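Local coordinates for protein tRNA(Ile2) 2-agmatinylcytidine synthetase TiaS (Archaeoglobus fulgidus, PDB 5XOB) that uses ATP to join agmatine to the wobble cytidine of its isoleucine tRNA, forming 2-agmatinylcytidine and switching codon reading from AUG to AUA, at residues 318-323 and 335-341. Residues are numbered along the deposited sequence; the frame is centred on the assembly and turned at random.
Sequences DVVEVY and KIQIVEL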
loop_
_atom_site.group_PDB
_atom_site.type_symbol
_atom_site.label_atom_id
_atom_site.label_comp_id
_atom_site.label_asym_id
_atom_site.label_seq_id
_atom_site.Cartn_x
_atom_site.Cartn_y
_atom_site.Cartn_z
ATOM N N ASP A 318 -0.785 -25.996 -5.453
ATOM C CA ASP A 318 -1.594 -24.937 -6.062
ATOM C C ASP A 318 -0.689 -23.869 -6.642
ATOM O O ASP A 318 0.216 -23.403 -5.958
ATOM C CB ASP A 318 -2.515 -24.282 -5.025
ATOM C CG ASP A 318 -3.886 -24.927 -4.964
ATOM O OD1 ASP A 318 -4.423 -25.290 -6.030
ATOM O OD2 ASP A 318 -4.440 -25.048 -3.850
ATOM N N VAL A 319 -0.931 -23.482 -7.893
ATOM C CA VAL A 319 -0.141 -22.417 -8.507
ATOM C C VAL A 319 -0.717 -21.076 -8.072
ATOM O O VAL A 319 -1.924 -20.823 -8.202
ATOM C CB VAL A 319 -0.101 -22.490 -10.044
ATOM C CG1 VAL A 319 0.859 -21.441 -10.599
ATOM C CG2 VAL A 319 0.323 -23.876 -10.509
ATOM N N VAL A 320 0.168 -20.219 -7.570
ATOM C CA VAL A 320 -0.233 -18.972 -6.943
ATOM C C VAL A 320 0.814 -17.881 -7.192
ATOM O O VAL A 320 2.014 -18.161 -7.328
ATOM C CB VAL A 320 -0.457 -19.192 -5.426
ATOM C CG1 VAL A 320 0.785 -18.834 -4.610
ATOM C CG2 VAL A 320 -1.667 -18.415 -4.945
ATOM N N GLU A 321 0.344 -16.641 -7.252
ATOM C CA GLU A 321 1.214 -15.495 -7.429
ATOM C C GLU A 321 0.999 -14.561 -6.255
ATOM O O GLU A 321 -0.134 -14.185 -5.962
ATOM C CB GLU A 321 0.900 -14.804 -8.752
ATOM C CG GLU A 321 1.927 -13.770 -9.172
ATOM C CD GLU A 321 2.027 -13.635 -10.678
ATOM O OE1 GLU A 321 1.432 -12.680 -11.226
ATOM O OE2 GLU A 321 2.687 -14.492 -11.312
ATOM N N VAL A 322 2.088 -14.197 -5.578
ATOM C CA VAL A 322 2.000 -13.444 -4.325
ATOM C C VAL A 322 2.571 -12.029 -4.422
ATOM O O VAL A 322 3.526 -11.773 -5.164
ATOM C CB VAL A 322 2.668 -14.187 -3.144
ATOM C CG1 VAL A 322 1.916 -15.472 -2.852
ATOM C CG2 VAL A 322 4.138 -14.476 -3.409
ATOM N N TYR A 323 1.973 -11.131 -3.639
ATOM C CA TYR A 323 2.321 -9.718 -3.632
ATOM C C TYR A 323 2.591 -9.251 -2.211
ATOM O O TYR A 323 1.708 -9.334 -1.349
ATOM C CB TYR A 323 1.156 -8.895 -4.186
ATOM C CG TYR A 323 0.779 -9.204 -5.618
ATOM C CD1 TYR A 323 1.144 -8.348 -6.650
ATOM C CD2 TYR A 323 0.034 -10.334 -5.937
ATOM C CE1 TYR A 323 0.795 -8.613 -7.961
ATOM C CE2 TYR A 323 -0.321 -10.608 -7.245
ATOM C CZ TYR A 323 0.065 -9.744 -8.254
ATOM O OH TYR A 323 -0.280 -10.011 -9.558
ATOM N N LYS A 335 -1.936 -8.964 -1.406
ATOM C CA LYS A 335 -2.789 -9.352 -2.512
ATOM C C LYS A 335 -2.333 -10.759 -2.881
ATOM O O LYS A 335 -1.193 -11.122 -2.605
ATOM C CB LYS A 335 -2.497 -8.433 -3.697
ATOM C CG LYS A 335 -3.677 -7.690 -4.289
ATOM C CD LYS A 335 -3.497 -7.485 -5.791
ATOM C CE LYS A 335 -2.173 -6.833 -6.182
ATOM N NZ LYS A 335 -2.151 -5.367 -5.938
ATOM N N ILE A 336 -3.192 -11.539 -3.532
ATOM C CA ILE A 336 -2.770 -12.840 -4.075
ATOM C C ILE A 336 -3.624 -13.284 -5.266
ATOM O O ILE A 336 -4.839 -13.067 -5.279
ATOM C CB ILE A 336 -2.768 -13.940 -2.980
ATOM C CG1 ILE A 336 -2.055 -15.202 -3.476
ATOM C CG2 ILE A 336 -4.185 -14.261 -2.511
ATOM C CD1 ILE A 336 -1.652 -16.140 -2.361
ATOM N N GLN A 337 -2.987 -13.892 -6.266
ATOM C CA GLN A 337 -3.722 -14.533 -7.348
ATOM C C GLN A 337 -3.640 -16.042 -7.253
ATOM O O GLN A 337 -2.544 -16.603 -7.180
ATOM C CB GLN A 337 -3.198 -14.136 -8.720
ATOM C CG GLN A 337 -4.051 -14.739 -9.829
ATOM C CD GLN A 337 -3.513 -14.482 -11.214
ATOM O OE1 GLN A 337 -2.352 -14.104 -11.389
ATOM N NE2 GLN A 337 -4.357 -14.700 -12.217
ATOM N N ILE A 338 -4.803 -16.690 -7.290
ATOM C CA ILE A 338 -4.874 -18.128 -7.494
ATOM C C ILE A 338 -4.878 -18.358 -8.988
ATOM O O ILE A 338 -5.851 -18.039 -9.674
ATOM C CB ILE A 338 -6.126 -18.760 -6.868
ATOM C CG1 ILE A 338 -5.950 -18.881 -5.358
ATOM C CG2 ILE A 338 -6.344 -20.165 -7.411
ATOM C CD1 ILE A 338 -5.910 -17.563 -4.623
ATOM N N VAL A 339 -3.781 -18.908 -9.487
ATOM C CA VAL A 339 -3.617 -19.097 -10.914
ATOM C C VAL A 339 -4.257 -20.422 -11.294
ATOM O O VAL A 339 -5.393 -20.454 -11.763
ATOM C CB VAL A 339 -2.128 -19.078 -11.326
ATOM C CG1 VAL A 339 -1.997 -19.221 -12.835
ATOM C CG2 VAL A 339 -1.448 -17.804 -10.840
ATOM N N GLU A 340 -3.520 -21.507 -11.071
ATOM C CA GLU A 340 -3.995 -22.846 -11.345
ATOM C C GLU A 340 -4.350 -23.501 -10.029
ATOM O O GLU A 340 -3.549 -23.525 -9.089
ATOM C CB GLU A 340 -2.924 -23.682 -12.050
ATOM C CG GLU A 340 -3.442 -25.018 -12.571
ATOM C CD GLU A 340 -2.357 -26.077 -12.706
ATOM O OE1 GLU A 340 -2.352 -27.036 -11.898
ATOM O OE2 GLU A 340 -1.511 -25.951 -13.620
ATOM N N LEU A 341 -5.563 -24.025 -9.968
ATOM C CA LEU A 341 -5.954 -24.877 -8.869
ATOM C C LEU A 341 -5.367 -26.278 -9.024
ATOM O O LEU A 341 -5.474 -26.896 -10.082
ATOM C CB LEU A 341 -7.472 -24.955 -8.770
ATOM C CG LEU A 341 -8.088 -23.925 -7.832
ATOM C CD1 LEU A 341 -9.598 -24.060 -7.884
ATOM C CD2 LEU A 341 -7.578 -24.099 -6.405
#
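Glu321 and Gln337 form a hydrogen-bonded pair at the middle of this antiparallel strand pairing in the OB-fold domain: Glu321 N to Gln337 O and Gln337 N to Glu321 O are both 2.9 Å. On the face that carries the Glu321 and Gln337 side chains, Lys335 bends over Tyr323, its CE 3.8 Å from the ring centroid in a CH-pi contact, while NZ lies 5.0 Å from the same centroid, an off-centre cation-pi contact. The other face is aliphatic: the CG1 branch of Ile336, anti to its backbone N (chi1 -168°), carries CD1 onto CG2 of Val320 and CG1 of Val322. Further along, a classic beta bulge sets Val339 and Glu340 against Val319. Val319 O accepts from Val339 N at 3.0 Å and weakly from Glu340 N, and Val319 N returns a bond to Glu340 O at 2.9 Å. Outside the pair, helix 307-313 packs on Ile336 through Phe307 and Ile311. A serine in place of Tyr323 would probably leave the Lys335 methylenes without their aromatic platform and open a gap beside Phe393 of strand 392-395. The Lys335 ammonium has two further partners, its NZ making a salt bridge to Asp249 OD2 and a hydrogen bond to Lys406 O.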